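Local coordinates for putative cell surface protein, similar to internalin proteins (Listeria monocytogenes EGD-e, PDB 5KZS) that is the internalin-like leucine-rich repeat protein InlP, which interacts with afadin and facilitates crossing of the basement membrane by Listeria, at residues 239-244 with 273-278; 258-263 with 316-321; 302-307 with 333-338. All coordinates share one frame; numbering follows the deposited sequence.

Interaction 1 (239-244 with 273-278); sequences FIENQS and MLVNPT
Phe-239 and Met-273, modelled as selenomethionine, make a Met-aromatic contact at the seam between the leucine-rich repeats and the domain that follows them. Phe-239 belongs to the last strand of the parallel repeat sheet, whereas Met-273 lies in the loop behind helix 263-270. The two side chains run at about a right angle, with SE 4.1 Å from CD2 of Phe-239. The selenium sits 52° off the ring normal, hence oblique to the ring. Bends at both chi2 and chi3 fold the chain so that SE lies close to the ring and to the carbonyl O of Ile-240. A flexible unbranched methionine chain, here carrying selenium in place of sulfur, suits this place, since it can mould itself to ring and backbone together.

The other contacts are van der Waals approaches to oxygen. CG of Met-273 rests 3.6 Å from the carbonyl O of Ile-240. Further along, the methyl CG1 of Val-275 lies 3.7 Å from OE2 of Glu-241. The glutamate chain, extended beyond CG, carries its carboxylate to the valine methyl and passes roughly square to the valine; both residues are partly exposed.

Directional polar bonds are made with flanking residues. Asp-223 OD1 accepts from the backbone N of both Glu-241 and Asn-242, and Asn-321 OD1 accepts from Val-275 N. Within 239-244, Gln-243 NE2 donates to Asn-242 O at 2.7 Å, with a bent N-H...O angle of 139°; NE2 also bonds Leu-222 O, tying this segment to residues of the repeats.

Between the two segments, then, the chemistry is soft and weakly directional: a polarisable selenium, a ring and a few methyl and methylene groups touch across the seam, while the hydrogen bonds to neighbouring residues fix each backbone's course.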
loop_
_atom_site.group_PDB
_atom_site.type_symbol
_atom_site.label_atom_id
_atom_site.label_comp_id
_atom_site.label_asym_id
_atom_site.label_seq_id
_atom_site.Cartn_x
_atom_site.Cartn_y
_atom_site.Cartn_z
ATOM N N PHE A 239 -3.312 7.285 -12.303
ATOM C CA PHE A 239 -4.744 7.319 -12.029
ATOM C C PHE A 239 -4.970 8.193 -10.803
ATOM O O PHE A 239 -4.431 7.927 -9.734
ATOM C CB PHE A 239 -5.277 5.906 -11.766
ATOM C CG PHE A 239 -6.652 5.865 -11.129
ATOM C CD1 PHE A 239 -6.800 5.909 -9.732
ATOM C CD2 PHE A 239 -7.800 5.756 -11.916
ATOM C CE1 PHE A 239 -8.060 5.868 -9.147
ATOM C CE2 PHE A 239 -9.056 5.714 -11.331
ATOM C CZ PHE A 239 -9.188 5.767 -9.948
ATOM N N ILE A 240 -5.761 9.241 -10.964
ATOM C CA ILE A 240 -6.256 10.021 -9.837
ATOM C C ILE A 240 -7.696 10.345 -10.159
ATOM O O ILE A 240 -8.014 10.689 -11.300
ATOM C CB ILE A 240 -5.466 11.342 -9.637
ATOM C CG1 ILE A 240 -4.037 11.035 -9.181
ATOM C CG2 ILE A 240 -6.174 12.281 -8.645
ATOM C CD1 ILE A 240 -3.113 12.223 -9.194
ATOM N N GLU A 241 -8.548 10.177 -9.160
ATOM C CA GLU A 241 -9.885 10.752 -9.164
ATOM C C GLU A 241 -10.102 11.705 -8.005
ATOM O O GLU A 241 -10.822 12.690 -8.148
ATOM C CB GLU A 241 -10.948 9.656 -9.161
ATOM C CG GLU A 241 -10.967 8.894 -10.483
ATOM C CD GLU A 241 -12.191 8.006 -10.689
ATOM O OE1 GLU A 241 -12.572 7.244 -9.768
ATOM O OE2 GLU A 241 -12.749 8.065 -11.806
ATOM N N ASN A 242 -9.497 11.416 -6.861
ATOM C CA ASN A 242 -9.595 12.285 -5.704
ATOM C C ASN A 242 -8.211 12.770 -5.268
ATOM O O ASN A 242 -7.220 12.052 -5.412
ATOM C CB ASN A 242 -10.265 11.546 -4.564
ATOM C CG ASN A 242 -11.480 10.761 -5.020
ATOM O OD1 ASN A 242 -12.505 11.342 -5.371
ATOM N ND2 ASN A 242 -11.366 9.439 -5.032
ATOM N N GLN A 243 -8.163 13.983 -4.734
ATOM C CA GLN A 243 -6.909 14.622 -4.334
ATOM C C GLN A 243 -7.282 15.845 -3.496
ATOM O O GLN A 243 -8.267 16.519 -3.790
ATOM C CB GLN A 243 -6.084 15.012 -5.573
ATOM C CG GLN A 243 -4.574 15.041 -5.363
ATOM C CD GLN A 243 -3.854 13.680 -5.365
ATOM O OE1 GLN A 243 -2.654 13.612 -5.064
ATOM N NE2 GLN A 243 -4.555 12.612 -5.737
ATOM N N SER A 244 -6.548 16.098 -2.425
ATOM C CA SER A 244 -6.871 17.218 -1.541
ATOM C C SER A 244 -5.580 17.905 -1.207
ATOM O O SER A 244 -4.633 17.235 -0.792
ATOM C CB SER A 244 -7.577 16.762 -0.256
ATOM O OG SER A 244 -6.712 16.105 0.663
HETATM N N MSE A 273 -7.967 12.150 -17.951
HETATM C CA MSE A 273 -8.259 11.581 -16.640
HETATM C C MSE A 273 -9.150 12.507 -15.860
HETATM O O MSE A 273 -9.336 12.326 -14.660
HETATM C CB MSE A 273 -6.879 11.336 -16.009
HETATM C CG MSE A 273 -6.770 10.608 -14.662
HETATM SE SE MSE A 273 -7.575 8.810 -14.669
HETATM C CE MSE A 273 -7.132 8.133 -16.480
ATOM N N LEU A 274 -9.739 13.493 -16.527
ATOM C CA LEU A 274 -10.729 14.317 -15.886
ATOM C C LEU A 274 -12.100 13.784 -16.275
ATOM O O LEU A 274 -12.459 13.790 -17.453
ATOM C CB LEU A 274 -10.571 15.781 -16.285
ATOM C CG LEU A 274 -9.409 16.525 -15.616
ATOM C CD1 LEU A 274 -9.274 17.903 -16.226
ATOM C CD2 LEU A 274 -9.584 16.646 -14.110
ATOM N N VAL A 275 -12.843 13.292 -15.283
ATOM C CA VAL A 275 -14.228 12.837 -15.491
ATOM C C VAL A 275 -15.096 14.007 -15.956
ATOM O O VAL A 275 -15.943 13.862 -16.832
ATOM C CB VAL A 275 -14.861 12.186 -14.217
ATOM C CG1 VAL A 275 -14.019 11.014 -13.718
ATOM C CG2 VAL A 275 -15.094 13.199 -13.089
ATOM N N ASN A 276 -14.833 15.174 -15.373
ATOM C CA ASN A 276 -15.649 16.368 -15.523
ATOM C C ASN A 276 -14.684 17.588 -15.547
ATOM O O ASN A 276 -14.115 17.970 -14.502
ATOM C CB ASN A 276 -16.646 16.393 -14.356
ATOM C CG ASN A 276 -17.231 17.749 -14.113
ATOM O OD1 ASN A 276 -17.959 18.271 -14.948
ATOM N ND2 ASN A 276 -16.907 18.337 -12.961
ATOM N N PRO A 277 -14.452 18.166 -16.750
ATOM C CA PRO A 277 -13.574 19.344 -16.911
ATOM C C PRO A 277 -13.864 20.589 -16.059
ATOM O O PRO A 277 -12.952 21.398 -15.871
ATOM C CB PRO A 277 -13.728 19.691 -18.398
ATOM C CG PRO A 277 -13.970 18.375 -19.048
ATOM C CD PRO A 277 -14.752 17.542 -18.058
ATOM N N THR A 278 -15.081 20.752 -15.533
ATOM C CA THR A 278 -15.445 22.053 -14.953
ATOM C C THR A 278 -14.726 22.259 -13.617
ATOM O O THR A 278 -14.552 21.316 -12.852
ATOM C CB THR A 278 -16.980 22.364 -14.828
ATOM O OG1 THR A 278 -17.370 22.439 -13.451
ATOM C CG2 THR A 278 -17.891 21.391 -15.604
#

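Interaction 2 (258-263 with 316-321); sequences CTIQLP and FNVQFN
On the face of strand 312-320 turned from the one where Val-318 meets Ile-260 and Leu-262, Gln-319 NE2 donates to Asn-317 OD1 at 3.1 Å, coming in 31° off the carbonyl plane. Such alternation, amides on one face and hydrocarbon on the other, suits a strand with one face in a β-sandwich core and the other outside; the domain is probably the immunoglobulin-like one that follows the repeats in internalins. Strands 258-261 and 312-320 face each other across its interior, with the CA atoms of Ile-260 and Val-318 9.6 Å apart, and the side chains that meet between them are all apolar.

Val-318 is shared between two partners, one for each branch. Its CG2 meets CD1 of Ile-260 at 4.0 Å as the two chains slide past each other in opposite directions, while CG1 meets CD2 of Leu-262 at 4.2 Å, tip to tip. The short, branched valine thus offers one methyl to each of two longer aliphatic chains. Leu-262 points toward 316-321, and CG anti to the backbone N (chi1 -171°) places CD2 where it meets both Val-318 and Phe-320.

Neighbouring side chains close the surroundings: Trp-335 and Val-247 pack on Ile-260, and Leu-304 on Val-318. The Phe-320 ring stacks edge-to-face with Tyr-265 of helix 263-270, and its CE2 lies 3.9 Å from CD2 of Leu-262.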
loop_
_atom_site.group_PDB
_atom_site.type_symbol
_atom_site.label_atom_id
_atom_site.label_comp_id
_atom_site.label_asym_id
_atom_site.label_seq_id
_atom_site.Cartn_x
_atom_site.Cartn_y
_atom_site.Cartn_z
ATOM N N CYS A 258 -7.793 36.895 -8.812
ATOM C CA CYS A 258 -6.832 35.998 -8.171
ATOM C C CYS A 258 -6.482 34.849 -9.107
ATOM O O CYS A 258 -7.370 34.144 -9.587
ATOM C CB CYS A 258 -7.382 35.433 -6.862
ATOM S SG CYS A 258 -6.222 34.295 -6.061
ATOM N N THR A 259 -5.190 34.661 -9.356
ATOM C CA THR A 259 -4.716 33.566 -10.180
ATOM C C THR A 259 -3.862 32.627 -9.317
ATOM O O THR A 259 -3.025 33.089 -8.522
ATOM C CB THR A 259 -3.920 34.092 -11.388
ATOM O OG1 THR A 259 -4.755 34.963 -12.159
ATOM C CG2 THR A 259 -3.441 32.936 -12.274
ATOM N N ILE A 260 -4.084 31.319 -9.473
ATOM C CA ILE A 260 -3.296 30.292 -8.782
ATOM C C ILE A 260 -2.649 29.370 -9.806
ATOM O O ILE A 260 -3.138 29.248 -10.923
ATOM C CB ILE A 260 -4.145 29.491 -7.775
ATOM C CG1 ILE A 260 -5.353 28.830 -8.453
ATOM C CG2 ILE A 260 -4.611 30.400 -6.641
ATOM C CD1 ILE A 260 -6.013 27.759 -7.613
ATOM N N GLN A 261 -1.532 28.756 -9.428
ATOM C CA GLN A 261 -0.882 27.731 -10.253
ATOM C C GLN A 261 -1.368 26.376 -9.747
ATOM O O GLN A 261 -1.523 26.184 -8.536
ATOM C CB GLN A 261 0.656 27.823 -10.156
ATOM C CG GLN A 261 1.252 29.202 -10.475
ATOM C CD GLN A 261 0.980 29.659 -11.909
ATOM O OE1 GLN A 261 0.974 28.845 -12.843
ATOM N NE2 GLN A 261 0.754 30.968 -12.091
ATOM N N LEU A 262 -1.647 25.452 -10.668
ATOM C CA LEU A 262 -2.134 24.116 -10.303
ATOM C C LEU A 262 -1.928 23.133 -11.456
ATOM O O LEU A 262 -2.891 22.742 -12.126
ATOM C CB LEU A 262 -3.614 24.194 -9.902
ATOM C CG LEU A 262 -4.270 22.959 -9.295
ATOM C CD1 LEU A 262 -3.485 22.510 -8.067
ATOM C CD2 LEU A 262 -5.725 23.241 -8.940
ATOM N N PRO A 263 -0.662 22.742 -11.705
ATOM C CA PRO A 263 -0.325 21.881 -12.852
ATOM C C PRO A 263 -1.081 20.551 -12.927
ATOM O O PRO A 263 -1.284 20.024 -14.025
ATOM C CB PRO A 263 1.175 21.625 -12.669
ATOM C CG PRO A 263 1.678 22.805 -11.891
ATOM C CD PRO A 263 0.548 23.196 -10.982
ATOM N N PHE A 316 -10.665 30.373 0.565
ATOM C CA PHE A 316 -11.005 29.958 -0.799
ATOM C C PHE A 316 -10.775 28.478 -1.021
ATOM O O PHE A 316 -10.044 27.830 -0.262
ATOM C CB PHE A 316 -10.219 30.767 -1.841
ATOM C CG PHE A 316 -10.970 31.964 -2.356
ATOM C CD1 PHE A 316 -10.979 33.162 -1.642
ATOM C CD2 PHE A 316 -11.698 31.886 -3.543
ATOM C CE1 PHE A 316 -11.689 34.259 -2.107
ATOM C CE2 PHE A 316 -12.404 32.976 -4.012
ATOM C CZ PHE A 316 -12.400 34.164 -3.294
ATOM N N ASN A 317 -11.448 27.952 -2.043
ATOM C CA ASN A 317 -11.067 26.687 -2.650
ATOM C C ASN A 317 -11.437 26.594 -4.115
ATOM O O ASN A 317 -12.325 27.273 -4.599
ATOM C CB ASN A 317 -11.656 25.475 -1.908
ATOM C CG ASN A 317 -13.158 25.327 -2.098
ATOM O OD1 ASN A 317 -13.626 24.563 -2.953
ATOM N ND2 ASN A 317 -13.921 26.057 -1.293
ATOM N N VAL A 318 -10.739 25.705 -4.793
ATOM C CA VAL A 318 -11.058 25.290 -6.140
ATOM C C VAL A 318 -11.504 23.830 -5.981
ATOM O O VAL A 318 -11.014 23.136 -5.105
ATOM C CB VAL A 318 -9.808 25.482 -7.045
ATOM C CG1 VAL A 318 -9.631 24.372 -8.078
ATOM C CG2 VAL A 318 -9.855 26.847 -7.713
ATOM N N GLN A 319 -12.464 23.401 -6.799
ATOM C CA GLN A 319 -12.928 22.014 -6.851
ATOM C C GLN A 319 -13.049 21.576 -8.299
ATOM O O GLN A 319 -13.541 22.324 -9.132
ATOM C CB GLN A 319 -14.294 21.881 -6.202
ATOM C CG GLN A 319 -14.259 21.688 -4.708
ATOM C CD GLN A 319 -15.651 21.672 -4.096
ATOM O OE1 GLN A 319 -16.558 21.000 -4.598
ATOM N NE2 GLN A 319 -15.830 22.420 -3.010
ATOM N N PHE A 320 -12.615 20.363 -8.600
ATOM C CA PHE A 320 -12.798 19.814 -9.933
ATOM C C PHE A 320 -12.847 18.289 -9.903
ATOM O O PHE A 320 -12.746 17.669 -8.837
ATOM C CB PHE A 320 -11.740 20.349 -10.910
ATOM C CG PHE A 320 -10.336 19.890 -10.619
ATOM C CD1 PHE A 320 -9.838 18.720 -11.190
ATOM C CD2 PHE A 320 -9.490 20.655 -9.807
ATOM C CE1 PHE A 320 -8.538 18.304 -10.939
ATOM C CE2 PHE A 320 -8.190 20.245 -9.558
ATOM C CZ PHE A 320 -7.714 19.065 -10.124
ATOM N N ASN A 321 -13.052 17.699 -11.079
ATOM C CA ASN A 321 -13.282 16.281 -11.220
ATOM C C ASN A 321 -14.457 15.802 -10.361
ATOM O O ASN A 321 -14.471 14.666 -9.931
ATOM C CB ASN A 321 -11.997 15.516 -10.899
ATOM C CG ASN A 321 -11.719 14.412 -11.891
ATOM O OD1 ASN A 321 -11.894 14.590 -13.093
ATOM N ND2 ASN A 321 -11.270 13.273 -11.402
#

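Interaction 3 (302-307 with 333-338); sequences ITLDTS and YDWVLT
Leu-304 meets the large indole of Trp-335 at its edge: the methyl CD1 lies near the ring plane, 3.9 Å from CH2 and 4.1 Å from CZ2. Both residues point into the core of what is probably a β-sandwich of immunoglobulin-like type, where strands 301-304 and 331-339 face each other across the interior. Coming from opposite directions, the leucine and the long tryptophan meet between backbones whose nearest CA atoms, of Thr-306 and Leu-337, are 9.6 Å apart. In Trp-335, CG stands between the backbone N and the carbonyl carbon (chi1 73°), and the six-membered ring forms the far end that reaches the leucine. Cys-258, Ile-260 and Val-247 also touch it.

Beside this pair, CG2 of Thr-306 and CD2 of Leu-337 touch tip to tip at 3.8 Å. Threonine suits a buried spot next to backbone, because its methyl can join the hydrocarbon while its hydroxyl bonds a carbonyl, here Glu-256 O. Phe-316 of strand 312-320 lies against both Leu-304 and Thr-306.

The chain turns away just after Leu-304 through an inverse γ-turn centred on Asp-305, with a weak bond from Thr-306 N to Leu-304 O. Asp-305 is partly exposed and holds the residue two positions on: its OD1 accepts a hydrogen bond from Ser-307 OG at 2.7 Å through the syn lone pair.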
loop_
_atom_site.group_PDB
_atom_site.type_symbol
_atom_site.label_atom_id
_atom_site.label_comp_id
_atom_site.label_asym_id
_atom_site.label_seq_id
_atom_site.Cartn_x
_atom_site.Cartn_y
_atom_site.Cartn_z
ATOM N N ILE A 302 -5.257 28.853 -13.052
ATOM C CA ILE A 302 -6.687 28.984 -12.950
ATOM C C ILE A 302 -6.922 30.354 -12.332
ATOM O O ILE A 302 -6.284 30.695 -11.335
ATOM C CB ILE A 302 -7.281 27.845 -12.092
ATOM C CG1 ILE A 302 -7.238 26.534 -12.883
ATOM C CG2 ILE A 302 -8.716 28.147 -11.660
ATOM C CD1 ILE A 302 -7.311 25.294 -12.010
ATOM N N THR A 303 -7.817 31.136 -12.948
ATOM C CA THR A 303 -8.138 32.488 -12.496
ATOM C C THR A 303 -9.545 32.544 -11.916
ATOM O O THR A 303 -10.493 32.064 -12.531
ATOM C CB THR A 303 -7.994 33.499 -13.645
ATOM O OG1 THR A 303 -6.640 33.469 -14.121
ATOM C CG2 THR A 303 -8.324 34.914 -13.171
ATOM N N LEU A 304 -9.653 33.112 -10.720
ATOM C CA LEU A 304 -10.929 33.340 -10.069
ATOM C C LEU A 304 -11.250 34.829 -10.157
ATOM O O LEU A 304 -10.405 35.662 -9.834
ATOM C CB LEU A 304 -10.874 32.932 -8.597
ATOM C CG LEU A 304 -10.306 31.572 -8.107
ATOM C CD1 LEU A 304 -11.158 31.076 -6.943
ATOM C CD2 LEU A 304 -10.198 30.494 -9.177
ATOM N N ASP A 305 -12.465 35.165 -10.587
ATOM C CA ASP A 305 -12.913 36.557 -10.605
ATOM C C ASP A 305 -13.243 37.047 -9.182
ATOM O O ASP A 305 -14.402 37.092 -8.770
ATOM C CB ASP A 305 -14.096 36.741 -11.568
ATOM C CG ASP A 305 -14.305 38.197 -11.986
ATOM O OD1 ASP A 305 -13.844 39.115 -11.266
ATOM O OD2 ASP A 305 -14.932 38.417 -13.048
ATOM N N THR A 306 -12.197 37.445 -8.456
ATOM C CA THR A 306 -12.320 37.968 -7.088
ATOM C C THR A 306 -12.528 39.479 -7.025
ATOM O O THR A 306 -12.431 40.059 -5.943
ATOM C CB THR A 306 -11.074 37.604 -6.238
ATOM O OG1 THR A 306 -9.871 38.030 -6.901
ATOM C CG2 THR A 306 -11.022 36.109 -6.005
ATOM N N SER A 307 -12.852 40.110 -8.158
ATOM C CA SER A 307 -12.854 41.570 -8.250
ATOM C C SER A 307 -14.025 42.295 -7.579
ATOM O O SER A 307 -13.992 43.513 -7.481
ATOM C CB SER A 307 -12.754 42.015 -9.718
ATOM O OG SER A 307 -13.913 41.699 -10.458
ATOM N N TYR A 333 -8.461 22.072 -3.602
ATOM C CA TYR A 333 -7.269 22.795 -3.185
ATOM C C TYR A 333 -7.724 24.064 -2.501
ATOM O O TYR A 333 -8.518 24.808 -3.065
ATOM C CB TYR A 333 -6.348 23.056 -4.380
ATOM C CG TYR A 333 -5.797 21.766 -4.909
ATOM C CD1 TYR A 333 -4.650 21.209 -4.364
ATOM C CD2 TYR A 333 -6.475 21.047 -5.895
ATOM C CE1 TYR A 333 -4.165 19.982 -4.813
ATOM C CE2 TYR A 333 -6.000 19.827 -6.354
ATOM C CZ TYR A 333 -4.845 19.287 -5.812
ATOM O OH TYR A 333 -4.358 18.070 -6.264
ATOM N N ASP A 334 -7.266 24.270 -1.268
ATOM C CA ASP A 334 -7.651 25.426 -0.452
ATOM C C ASP A 334 -6.522 26.462 -0.302
ATOM O O ASP A 334 -5.333 26.148 -0.455
ATOM C CB ASP A 334 -8.072 24.963 0.948
ATOM C CG ASP A 334 -9.118 23.863 0.920
ATOM O OD1 ASP A 334 -9.721 23.611 -0.141
ATOM O OD2 ASP A 334 -9.336 23.244 1.975
ATOM N N TRP A 335 -6.909 27.703 -0.013
ATOM C CA TRP A 335 -5.962 28.726 0.427
ATOM C C TRP A 335 -6.704 29.913 1.025
ATOM O O TRP A 335 -7.893 30.101 0.770
ATOM C CB TRP A 335 -5.049 29.188 -0.718
ATOM C CG TRP A 335 -5.714 30.038 -1.728
ATOM C CD1 TRP A 335 -5.648 31.396 -1.821
ATOM C CD2 TRP A 335 -6.544 29.602 -2.803
ATOM N NE1 TRP A 335 -6.385 31.835 -2.885
ATOM C CE2 TRP A 335 -6.949 30.753 -3.509
ATOM C CE3 TRP A 335 -6.992 28.350 -3.239
ATOM C CZ2 TRP A 335 -7.784 30.691 -4.637
ATOM C CZ3 TRP A 335 -7.835 28.289 -4.365
ATOM C CH2 TRP A 335 -8.216 29.456 -5.046
ATOM N N VAL A 336 -5.988 30.689 1.833
ATOM C CA VAL A 336 -6.508 31.921 2.406
ATOM C C VAL A 336 -6.107 33.068 1.481
ATOM O O VAL A 336 -4.932 33.198 1.139
ATOM C CB VAL A 336 -5.955 32.169 3.830
ATOM C CG1 VAL A 336 -6.365 33.550 4.353
ATOM C CG2 VAL A 336 -6.415 31.072 4.781
ATOM N N LEU A 337 -7.089 33.880 1.089
ATOM C CA LEU A 337 -6.872 35.102 0.297
ATOM C C LEU A 337 -7.248 36.352 1.098
ATOM O O LEU A 337 -8.418 36.532 1.465
ATOM C CB LEU A 337 -7.717 35.072 -0.976
ATOM C CG LEU A 337 -7.479 36.184 -1.999
ATOM C CD1 LEU A 337 -6.118 36.008 -2.657
ATOM C CD2 LEU A 337 -8.582 36.177 -3.042
ATOM N N THR A 338 -6.257 37.206 1.358
ATOM C CA THR A 338 -6.482 38.468 2.048
ATOM C C THR A 338 -6.677 39.576 1.013
ATOM O O THR A 338 -5.855 39.746 0.110
ATOM C CB THR A 338 -5.318 38.787 2.994
ATOM O OG1 THR A 338 -5.247 37.758 3.991
ATOM C CG2 THR A 338 -5.499 40.151 3.675
#

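Overall arrangement
The three contacts step outward from the repeats into the domain that follows. Interaction 1 lies where the parallel repeat sheet gives way to the probable β-sandwich. Interaction 2 has its centre about 13 Å from that of interaction 1, and interaction 3 is centred about 7 Å from interaction 2, so those two form one continuous hydrophobic interior. Strands 258-261 and 301-304 are neighbours, as are 312-320 and 331-339. Along the chain interaction 1 closes before interaction 3 opens, whereas the segments of interaction 2 alternate with those of both. All three reach the same seven-stranded mixed sheet, and Val-275 N bonding Asn-321 OD1 links interaction 1 to interaction 2, consistent with a single elongated unit.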